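Metallo-carboxypeptidase (Pseudomonas aeruginosa, PDB 4A37) is a zinc-containing member of the M14 peptidase family that probably acts as a metallocarboxypeptidase, removing residues from the C-terminal ends of peptide chains. Local coordinates at residues A[46-51]-A[74-79]; A[143-148]-A[160-165]; A[175-180]-A[188-193]. All coordinates share one frame; numbering follows the deposited sequence.

Contact 1 of 3, residues A[46-51]-A[74-79]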
loop_
_atom_site.group_PDB
_atom_site.type_symbol
_atom_site.label_atom_id
_atom_site.label_comp_id
_atom_site.label_asym_id
_atom_site.label_seq_id
_atom_site.Cartn_x
_atom_site.Cartn_y
_atom_site.Cartn_z
ATOM N N SER A 46 -3.037 -17.926 7.115
ATOM C CA SER A 46 -3.051 -17.200 8.383
ATOM C C SER A 46 -4.495 -16.830 8.699
ATOM O O SER A 46 -5.339 -16.782 7.804
ATOM C CB SER A 46 -2.156 -15.949 8.323
ATOM O OG SER A 46 -2.742 -14.900 7.569
ATOM N N GLN A 47 -4.781 -16.582 9.971
ATOM C CA GLN A 47 -6.138 -16.252 10.393
ATOM C C GLN A 47 -6.601 -14.848 10.021
ATOM O O GLN A 47 -7.795 -14.554 10.092
ATOM C CB GLN A 47 -6.276 -16.423 11.905
ATOM C CG GLN A 47 -5.466 -15.430 12.718
ATOM C CD GLN A 47 -5.874 -15.423 14.173
ATOM O OE1 GLN A 47 -5.996 -16.478 14.794
ATOM N NE2 GLN A 47 -6.085 -14.234 14.728
ATOM N N HIS A 48 -5.668 -13.989 9.619
ATOM C CA HIS A 48 -6.001 -12.611 9.261
ATOM C C HIS A 48 -6.961 -12.443 8.095
ATOM O O HIS A 48 -6.964 -13.225 7.149
ATOM C CB HIS A 48 -4.756 -11.802 8.869
ATOM C CG HIS A 48 -3.629 -11.868 9.849
ATOM N ND1 HIS A 48 -2.606 -12.786 9.745
ATOM C CD2 HIS A 48 -3.332 -11.090 10.915
ATOM C CE1 HIS A 48 -1.726 -12.568 10.705
ATOM N NE2 HIS A 48 -2.142 -11.544 11.429
ATOM N N PHE A 49 -7.761 -11.386 8.182
ATOM C CA PHE A 49 -8.670 -10.985 7.120
ATOM C C PHE A 49 -9.310 -9.630 7.398
ATOM O O PHE A 49 -9.449 -9.205 8.548
ATOM C CB PHE A 49 -9.740 -12.054 6.805
ATOM C CG PHE A 49 -10.798 -12.236 7.865
ATOM C CD1 PHE A 49 -11.897 -11.383 7.925
ATOM C CD2 PHE A 49 -10.746 -13.321 8.735
ATOM C CE1 PHE A 49 -12.935 -11.612 8.832
ATOM C CE2 PHE A 49 -11.782 -13.560 9.648
ATOM C CZ PHE A 49 -12.878 -12.705 9.694
ATOM N N GLN A 50 -9.640 -8.940 6.313
ATOM C CA GLN A 50 -10.280 -7.629 6.356
ATOM C C GLN A 50 -10.553 -7.235 4.900
ATOM O O GLN A 50 -11.625 -6.724 4.574
ATOM C CB GLN A 50 -9.371 -6.592 7.028
ATOM C CG GLN A 50 -10.037 -5.240 7.262
ATOM C CD GLN A 50 -10.329 -4.971 8.731
ATOM O OE1 GLN A 50 -10.202 -5.858 9.578
ATOM N NE2 GLN A 50 -10.723 -3.740 9.039
ATOM N N TRP A 51 -9.581 -7.498 4.027
ATOM C CA TRP A 51 -9.732 -7.188 2.608
ATOM C C TRP A 51 -10.816 -8.044 1.971
ATOM O O TRP A 51 -10.900 -9.248 2.216
ATOM C CB TRP A 51 -8.412 -7.409 1.852
ATOM C CG TRP A 51 -8.564 -7.381 0.337
ATOM C CD1 TRP A 51 -8.791 -8.455 -0.487
ATOM C CD2 TRP A 51 -8.552 -6.226 -0.510
ATOM N NE1 TRP A 51 -8.923 -8.037 -1.789
ATOM C CE2 TRP A 51 -8.781 -6.674 -1.835
ATOM C CE3 TRP A 51 -8.369 -4.855 -0.283
ATOM C CZ2 TRP A 51 -8.838 -5.795 -2.927
ATOM C CZ3 TRP A 51 -8.425 -3.979 -1.370
ATOM C CH2 TRP A 51 -8.658 -4.456 -2.676
ATOM N N GLN A 74 -14.999 -10.350 13.397
ATOM C CA GLN A 74 -13.864 -11.219 13.684
ATOM C C GLN A 74 -12.663 -10.949 12.784
ATOM O O GLN A 74 -11.719 -11.748 12.737
ATOM C CB GLN A 74 -14.280 -12.686 13.562
ATOM C CG GLN A 74 -15.210 -13.136 14.675
ATOM C CD GLN A 74 -14.687 -12.732 16.042
ATOM O OE1 GLN A 74 -13.528 -12.988 16.375
ATOM N NE2 GLN A 74 -15.538 -12.098 16.840
ATOM N N SER A 75 -12.696 -9.823 12.077
ATOM C CA SER A 75 -11.599 -9.452 11.187
ATOM C C SER A 75 -10.374 -9.029 11.996
ATOM O O SER A 75 -10.450 -8.858 13.217
ATOM C CB SER A 75 -12.025 -8.315 10.251
ATOM O OG SER A 75 -12.157 -7.093 10.956
ATOM N N ALA A 76 -9.249 -8.847 11.314
ATOM C CA ALA A 76 -8.001 -8.473 11.972
ATOM C C ALA A 76 -8.047 -7.145 12.716
ATOM O O ALA A 76 -7.431 -6.996 13.773
ATOM C CB ALA A 76 -6.868 -8.449 10.951
ATOM N N TYR A 77 -8.757 -6.178 12.152
ATOM C CA TYR A 77 -8.863 -4.858 12.758
ATOM C C TYR A 77 -10.333 -4.447 12.729
ATOM O O TYR A 77 -10.713 -3.493 12.054
ATOM C CB TYR A 77 -7.992 -3.871 11.966
ATOM C CG TYR A 77 -6.570 -4.362 11.771
ATOM C CD1 TYR A 77 -5.682 -4.426 12.844
ATOM C CD2 TYR A 77 -6.137 -4.836 10.533
ATOM C CE1 TYR A 77 -4.400 -4.959 12.693
ATOM C CE2 TYR A 77 -4.854 -5.370 10.370
ATOM C CZ TYR A 77 -3.994 -5.431 11.456
ATOM O OH TYR A 77 -2.741 -5.988 11.315
ATOM N N SER A 78 -11.149 -5.185 13.480
ATOM C CA SER A 78 -12.589 -4.962 13.541
ATOM C C SER A 78 -13.009 -3.580 14.025
ATOM O O SER A 78 -14.059 -3.084 13.624
ATOM C CB SER A 78 -13.254 -6.032 14.419
ATOM O OG SER A 78 -12.900 -5.885 15.782
ATOM N N HIS A 79 -12.207 -2.954 14.879
ATOM C CA HIS A 79 -12.565 -1.625 15.366
ATOM C C HIS A 79 -12.515 -0.608 14.227
ATOM O O HIS A 79 -13.195 0.421 14.264
ATOM C CB HIS A 79 -11.632 -1.194 16.508
ATOM C CG HIS A 79 -11.917 0.179 17.040
ATOM N ND1 HIS A 79 -11.348 1.318 16.509
ATOM C CD2 HIS A 79 -12.731 0.599 18.039
ATOM C CE1 HIS A 79 -11.799 2.377 17.158
ATOM N NE2 HIS A 79 -12.639 1.969 18.091
HETATM O O HOH W 1 -8.959 -11.993 11.346
#
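The side-chain oxygen OE1 of Q50 lies between two groups of 74-79. Y77 N donates to it at 3.0 Å, tilted 34° from the plane of the amide carbonyl, and S75 OG lies 2.7 Å from Q50 OE1. S75 OG also meets W81 NE1 and A72 O. The other end of the same amide works in reverse, Q50 NE2 giving a hydrogen to Y77 O at 3.0 Å, and the Q50 side chain thus grips both backbone polar groups of Y77. Glutamine suits the place because it carries a donor and an acceptor on one flat group. Beside it a straight backbone bond, A76 N to F49 O at 2.8 Å, joins the two segments. F49 turns its ring over S75, whose CA makes a CH-pi contact 3.9 Å from the ring centroid. A water donates to both Q47 O and Q74 O. In the N-terminal domain, 46-51 is a loop leading into strand 53-57; the loop at 74-79 follows strand 65-69 and runs into a 3-10 turn at 78-79. Y77 faces the catalytic domain, its side chain about 7 Å from the zinc ion and touching R231 and E276 in loops there.

Contact 2 of 3, residues A[143-148]-A[160-165]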
loop_
_atom_site.group_PDB
_atom_site.type_symbol
_atom_site.label_atom_id
_atom_site.label_comp_id
_atom_site.label_asym_id
_atom_site.label_seq_id
_atom_site.Cartn_x
_atom_site.Cartn_y
_atom_site.Cartn_z
ATOM N N GLY A 143 16.405 6.088 -18.448
ATOM C CA GLY A 143 17.139 5.822 -17.225
ATOM C C GLY A 143 16.591 4.738 -16.309
ATOM O O GLY A 143 17.158 4.496 -15.246
ATOM N N VAL A 144 15.509 4.079 -16.712
ATOM C CA VAL A 144 14.912 3.028 -15.889
ATOM C C VAL A 144 15.253 1.620 -16.369
ATOM O O VAL A 144 15.099 1.294 -17.546
ATOM C CB VAL A 144 13.381 3.174 -15.844
ATOM C CG1 VAL A 144 12.772 2.074 -14.976
ATOM C CG2 VAL A 144 13.014 4.543 -15.296
ATOM N N GLU A 145 15.705 0.780 -15.446
ATOM C CA GLU A 145 16.070 -0.591 -15.780
ATOM C C GLU A 145 15.549 -1.538 -14.710
ATOM O O GLU A 145 15.260 -1.124 -13.585
ATOM C CB GLU A 145 17.595 -0.727 -15.862
ATOM C CG GLU A 145 18.288 -0.678 -14.496
ATOM C CD GLU A 145 19.794 -0.868 -14.578
ATOM O OE1 GLU A 145 20.243 -1.907 -15.116
ATOM O OE2 GLU A 145 20.529 0.022 -14.098
ATOM N N ARG A 146 15.405 -2.808 -15.064
ATOM C CA ARG A 146 14.977 -3.786 -14.082
ATOM C C ARG A 146 16.315 -4.291 -13.571
ATOM O O ARG A 146 16.946 -5.150 -14.192
ATOM C CB ARG A 146 14.192 -4.922 -14.732
ATOM C CG ARG A 146 13.506 -5.828 -13.728
ATOM C CD ARG A 146 12.831 -6.996 -14.417
ATOM N NE ARG A 146 13.809 -7.843 -15.092
ATOM C CZ ARG A 146 13.504 -8.924 -15.802
ATOM N NH1 ARG A 146 12.238 -9.300 -15.937
ATOM N NH2 ARG A 146 14.468 -9.628 -16.381
ATOM N N LEU A 147 16.758 -3.728 -12.452
ATOM C CA LEU A 147 18.041 -4.079 -11.859
ATOM C C LEU A 147 18.133 -5.532 -11.412
ATOM O O LEU A 147 19.163 -6.182 -11.593
ATOM C CB LEU A 147 18.320 -3.154 -10.671
ATOM C CG LEU A 147 19.663 -3.323 -9.963
ATOM C CD1 LEU A 147 20.805 -2.968 -10.919
ATOM C CD2 LEU A 147 19.702 -2.428 -8.742
ATOM N N ALA A 148 17.052 -6.040 -10.833
ATOM C CA ALA A 148 17.022 -7.416 -10.358
ATOM C C ALA A 148 15.578 -7.881 -10.241
ATOM O O ALA A 148 14.654 -7.067 -10.237
ATOM C CB ALA A 148 17.722 -7.515 -8.994
ATOM N N LEU A 160 12.796 -5.211 -9.045
ATOM C CA LEU A 160 13.505 -4.141 -8.359
ATOM C C LEU A 160 13.942 -3.257 -9.517
ATOM O O LEU A 160 14.804 -3.643 -10.314
ATOM C CB LEU A 160 14.737 -4.656 -7.605
ATOM C CG LEU A 160 15.713 -3.567 -7.140
ATOM C CD1 LEU A 160 14.999 -2.598 -6.197
ATOM C CD2 LEU A 160 16.912 -4.214 -6.450
ATOM N N LEU A 161 13.332 -2.082 -9.620
ATOM C CA LEU A 161 13.639 -1.152 -10.694
ATOM C C LEU A 161 14.613 -0.092 -10.212
ATOM O O LEU A 161 14.534 0.358 -9.067
ATOM C CB LEU A 161 12.363 -0.451 -11.162
ATOM C CG LEU A 161 11.166 -1.291 -11.606
ATOM C CD1 LEU A 161 9.975 -0.381 -11.886
ATOM C CD2 LEU A 161 11.534 -2.085 -12.852
ATOM N N ARG A 162 15.543 0.298 -11.076
ATOM C CA ARG A 162 16.466 1.351 -10.712
ATOM C C ARG A 162 16.359 2.496 -11.701
ATOM O O ARG A 162 16.353 2.288 -12.917
ATOM C CB ARG A 162 17.921 0.871 -10.653
ATOM C CG ARG A 162 18.861 2.038 -10.341
ATOM C CD ARG A 162 20.261 1.607 -9.943
ATOM N NE ARG A 162 20.994 0.980 -11.036
ATOM C CZ ARG A 162 22.219 0.480 -10.913
ATOM N NH1 ARG A 162 22.849 0.535 -9.743
ATOM N NH2 ARG A 162 22.816 -0.080 -11.956
ATOM N N VAL A 163 16.242 3.700 -11.161
ATOM C CA VAL A 163 16.173 4.903 -11.969
ATOM C C VAL A 163 17.547 5.542 -11.816
ATOM O O VAL A 163 17.909 6.004 -10.736
ATOM C CB VAL A 163 15.090 5.858 -11.450
ATOM C CG1 VAL A 163 14.964 7.053 -12.390
ATOM C CG2 VAL A 163 13.762 5.126 -11.335
ATOM N N ARG A 164 18.323 5.537 -12.894
ATOM C CA ARG A 164 19.668 6.088 -12.864
ATOM C C ARG A 164 19.905 6.852 -14.161
ATOM O O ARG A 164 19.935 6.256 -15.239
ATOM C CB ARG A 164 20.676 4.938 -12.716
ATOM C CG ARG A 164 22.154 5.319 -12.704
ATOM C CD ARG A 164 22.993 4.060 -12.475
ATOM N NE ARG A 164 24.433 4.265 -12.624
ATOM C CZ ARG A 164 25.201 4.921 -11.758
ATOM N NH1 ARG A 164 24.678 5.448 -10.657
ATOM N NH2 ARG A 164 26.501 5.046 -11.994
ATOM N N ARG A 165 20.054 8.169 -14.058
ATOM C CA ARG A 165 20.276 8.992 -15.241
ATOM C C ARG A 165 21.662 9.615 -15.308
ATOM O O ARG A 165 22.035 10.194 -16.325
ATOM C CB ARG A 165 19.199 10.074 -15.334
ATOM C CG ARG A 165 17.838 9.491 -15.676
ATOM C CD ARG A 165 16.714 10.508 -15.658
ATOM N NE ARG A 165 15.461 9.865 -16.053
ATOM C CZ ARG A 165 14.270 10.454 -16.046
ATOM N NH1 ARG A 165 14.145 11.715 -15.659
ATOM N NH2 ARG A 165 13.197 9.774 -16.432
#
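Strands 144-148 and 160-163 run antiparallel as the two arms of a beta hairpin at the edge of the carboxypeptidase sheet, the axes of these short segments 4.5 Å apart at closest approach. E145 and R162 form a hydrogen-bonded pair, E145 N giving to R162 O at 3.0 Å and R162 N to E145 O at 2.9 Å. Non-hydrogen-bonded pairs flank it, V144 with V163 and R146 with L161. The register then shifts by one at a classic beta bulge, where L147 and A148 both face L160. L160 O accepts weak bonds from both their N atoms, and L160 N gives a sound one to A148 O at 2.9 Å. At the other end R164 N donates to G143 O. Glycine suits position 143, where the positive phi of 81° and the nearby R165 side chain leave little space for a CB.

On the V144 side of the sheet the two valines meet through their CG2 methyls, while L161 reaches the R146 backbone with CD2. On the opposite face, E145 and R162 lie alongside one another, and a salt bridge closes between them, with carboxylate and guanidinium planes turned 50° apart. L147 CD1 covers one face of the guanidinium and R164 CD the other, holding the group between aliphatic carbons. Beyond the hairpin, R162 NH1 bonds Y215 OH and R164 pairs with D213, both on the adjoining strand 212-217. One carboxylate oxygen takes both bonds of the bridge: R162 NE at 3.2 Å and NH2 at 3.1 Å converge on E145 OE2 from above its plane.

Contact 3 of 3, residues A[175-180]-A[188-193]. With ZN (zinc ion), chain C.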
loop_
_atom_site.group_PDB
_atom_site.type_symbol
_atom_site.label_atom_id
_atom_site.label_comp_id
_atom_site.label_asym_id
_atom_site.label_seq_id
_atom_site.Cartn_x
_atom_site.Cartn_y
_atom_site.Cartn_z
ATOM N N VAL A 175 12.449 2.670 -2.131
ATOM C CA VAL A 175 11.015 2.763 -1.865
ATOM C C VAL A 175 10.397 1.420 -2.229
ATOM O O VAL A 175 10.483 1.001 -3.381
ATOM C CB VAL A 175 10.328 3.840 -2.736
ATOM C CG1 VAL A 175 8.839 3.903 -2.401
ATOM C CG2 VAL A 175 10.996 5.190 -2.533
ATOM N N ILE A 176 9.799 0.735 -1.256
ATOM C CA ILE A 176 9.151 -0.544 -1.538
ATOM C C ILE A 176 7.695 -0.424 -1.115
ATOM O O ILE A 176 7.364 0.373 -0.222
ATOM C CB ILE A 176 9.836 -1.738 -0.805
ATOM C CG1 ILE A 176 9.594 -1.671 0.706
ATOM C CG2 ILE A 176 11.329 -1.709 -1.070
ATOM C CD1 ILE A 176 10.135 -2.889 1.455
ATOM N N ALA A 177 6.817 -1.198 -1.745
ATOM C CA ALA A 177 5.401 -1.087 -1.425
ATOM C C ALA A 177 4.597 -2.374 -1.319
ATOM O O ALA A 177 4.944 -3.411 -1.873
ATOM C CB ALA A 177 4.723 -0.154 -2.435
ATOM N N GLN A 178 3.511 -2.270 -0.566
ATOM C CA GLN A 178 2.556 -3.341 -0.371
ATOM C C GLN A 178 3.081 -4.660 0.190
ATOM O O GLN A 178 2.804 -5.733 -0.363
ATOM C CB GLN A 178 1.805 -3.586 -1.688
ATOM C CG GLN A 178 0.320 -3.880 -1.491
ATOM C CD GLN A 178 -0.511 -3.689 -2.751
ATOM O OE1 GLN A 178 -0.316 -2.731 -3.499
ATOM N NE2 GLN A 178 -1.464 -4.587 -2.974
ATOM N N GLN A 179 3.838 -4.599 1.282
ATOM C CA GLN A 179 4.298 -5.840 1.899
ATOM C C GLN A 179 3.053 -6.556 2.408
ATOM O O GLN A 179 3.002 -7.781 2.468
ATOM C CB GLN A 179 5.222 -5.572 3.078
ATOM C CG GLN A 179 6.592 -5.079 2.728
ATOM C CD GLN A 179 7.487 -5.092 3.945
ATOM O OE1 GLN A 179 7.917 -6.151 4.398
ATOM N NE2 GLN A 179 7.759 -3.914 4.493
ATOM N N HIS A 180 2.069 -5.766 2.827
ATOM C CA HIS A 180 0.788 -6.310 3.285
ATOM C C HIS A 180 -0.076 -6.245 2.020
ATOM O O HIS A 180 -0.421 -5.163 1.529
ATOM C CB HIS A 180 0.227 -5.444 4.415
ATOM C CG HIS A 180 1.024 -5.541 5.683
ATOM N ND1 HIS A 180 1.382 -4.441 6.430
ATOM C CD2 HIS A 180 1.577 -6.609 6.308
ATOM C CE1 HIS A 180 2.121 -4.822 7.457
ATOM N NE2 HIS A 180 2.253 -6.134 7.405
ATOM N N TRP A 188 -0.628 1.871 -5.820
ATOM C CA TRP A 188 -1.157 3.047 -6.520
ATOM C C TRP A 188 -0.169 4.196 -6.311
ATOM O O TRP A 188 0.088 4.980 -7.219
ATOM C CB TRP A 188 -2.542 3.458 -5.988
ATOM C CG TRP A 188 -3.671 2.632 -6.536
ATOM C CD1 TRP A 188 -4.458 1.748 -5.852
ATOM C CD2 TRP A 188 -4.119 2.589 -7.901
ATOM N NE1 TRP A 188 -5.361 1.157 -6.703
ATOM C CE2 TRP A 188 -5.175 1.655 -7.965
ATOM C CE3 TRP A 188 -3.728 3.250 -9.073
ATOM C CZ2 TRP A 188 -5.846 1.357 -9.161
ATOM C CZ3 TRP A 188 -4.396 2.955 -10.263
ATOM C CH2 TRP A 188 -5.443 2.017 -10.293
ATOM N N PHE A 189 0.369 4.297 -5.095
ATOM C CA PHE A 189 1.355 5.325 -4.747
ATOM C C PHE A 189 2.565 5.155 -5.669
ATOM O O PHE A 189 3.108 6.126 -6.187
ATOM C CB PHE A 189 1.755 5.154 -3.265
ATOM C CG PHE A 189 2.923 6.005 -2.807
ATOM C CD1 PHE A 189 4.235 5.655 -3.138
ATOM C CD2 PHE A 189 2.718 7.080 -1.944
ATOM C CE1 PHE A 189 5.329 6.365 -2.616
ATOM C CE2 PHE A 189 3.803 7.799 -1.410
ATOM C CZ PHE A 189 5.114 7.435 -1.742
ATOM N N MET A 190 2.960 3.907 -5.890
ATOM C CA MET A 190 4.105 3.613 -6.747
ATOM C C MET A 190 3.850 3.968 -8.210
ATOM O O MET A 190 4.763 4.406 -8.907
ATOM C CB MET A 190 4.488 2.137 -6.629
ATOM C CG MET A 190 4.901 1.724 -5.213
ATOM S SD MET A 190 6.332 2.620 -4.548
ATOM C CE MET A 190 7.691 1.763 -5.416
ATOM N N GLU A 191 2.617 3.784 -8.671
ATOM C CA GLU A 191 2.273 4.120 -10.050
ATOM C C GLU A 191 2.446 5.614 -10.266
ATOM O O GLU A 191 2.962 6.050 -11.294
ATOM C CB GLU A 191 0.826 3.733 -10.366
ATOM C CG GLU A 191 0.369 4.198 -11.751
ATOM C CD GLU A 191 -0.972 3.611 -12.144
ATOM O OE1 GLU A 191 -1.098 2.373 -12.135
ATOM O OE2 GLU A 191 -1.898 4.381 -12.472
ATOM N N GLY A 192 2.003 6.403 -9.291
ATOM C CA GLY A 192 2.134 7.843 -9.407
ATOM C C GLY A 192 3.586 8.275 -9.417
ATOM O O GLY A 192 3.978 9.162 -10.179
ATOM N N LEU A 193 4.392 7.649 -8.563
ATOM C CA LEU A 193 5.810 7.967 -8.473
ATOM C C LEU A 193 6.492 7.663 -9.814
ATOM O O LEU A 193 7.184 8.515 -10.377
ATOM C CB LEU A 193 6.440 7.156 -7.324
ATOM C CG LEU A 193 7.905 7.361 -6.929
ATOM C CD1 LEU A 193 8.148 6.710 -5.565
ATOM C CD2 LEU A 193 8.832 6.753 -7.986
HETATM ZN ZN ZN C . 0.911 -2.464 6.117
HETATM O O HOH W 2 0.401 -1.311 7.844
#
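M190 lays its flexible side chain along strand 175-177, overlapping A177 and V175 in turn. Its CG presses on A177 CB at 3.4 Å, closer than carbons usually come. The sulfur follows, M190 SD lying 3.5 Å from V175 CG1, and the terminal methyl CE reaches the backbone oxygen of V175. Bends at chi2 (-60°) and chi3 (-78°) fold the thioether along the strand, so that M190 and V175 lie alongside each other, pointing opposite ways. An unbranched, pliable chain suits this place, since it can follow the surface of the strand, and the small A177 lets the helix come near: the CA atoms of A177 and M190 are 7.2 Å apart.

V175 is the other meeting point. Its CG1, set anti to the backbone N (chi1 -179°), touches F189 CE1 and L193 CD1, each at 4.3 Å. F189 and L193, four residues and about one turn apart, and M190, next to F189, face the strand together. The contact is wholly buried and rests on apolar side chains.

A strand followed by a helix packed back onto the sheet is the alpha/beta arrangement of M14 carboxypeptidases, and the loop between them carries the family's His-x-x-Glu zinc pair, H180 and E183. H180 ND1 binds the zinc ion at 2.1 Å; H273 and a water are also on the metal, while D238 accepts from H180 NE2 and should fix the rotation of the imidazole. Strand 171-177 lies between strands 212-217 and 268-275. Helix 185-196 packs on one face of these strands, roughly antiparallel to 171-177, M190 and L193 touching L216, F189 touching I272, while helix 366-383 meets it through F189 and L193.

Overall arrangement
From the N terminus, the chain first closes contact 1, joining 46-51 to 74-79 across a span that includes strands 53-57 and 65-69 of the N-terminal domain. Contact 2 then pairs the arms of the hairpin 144-151/157-163, and contact 3 brings helix 185-196 back onto strand 171-177 after the loop carrying H180. The three follow in series, none enclosing or crossing another. Contacts 2 and 3 reach the same seven-stranded sheet, one at its edge and one in its interior, with centres 15 Å apart. Contact 1 lies on the opposite side of the chain's centre from contact 2, yet approaches contact 3 to about 6 Å between nearest atoms, where the two domains meet near the zinc.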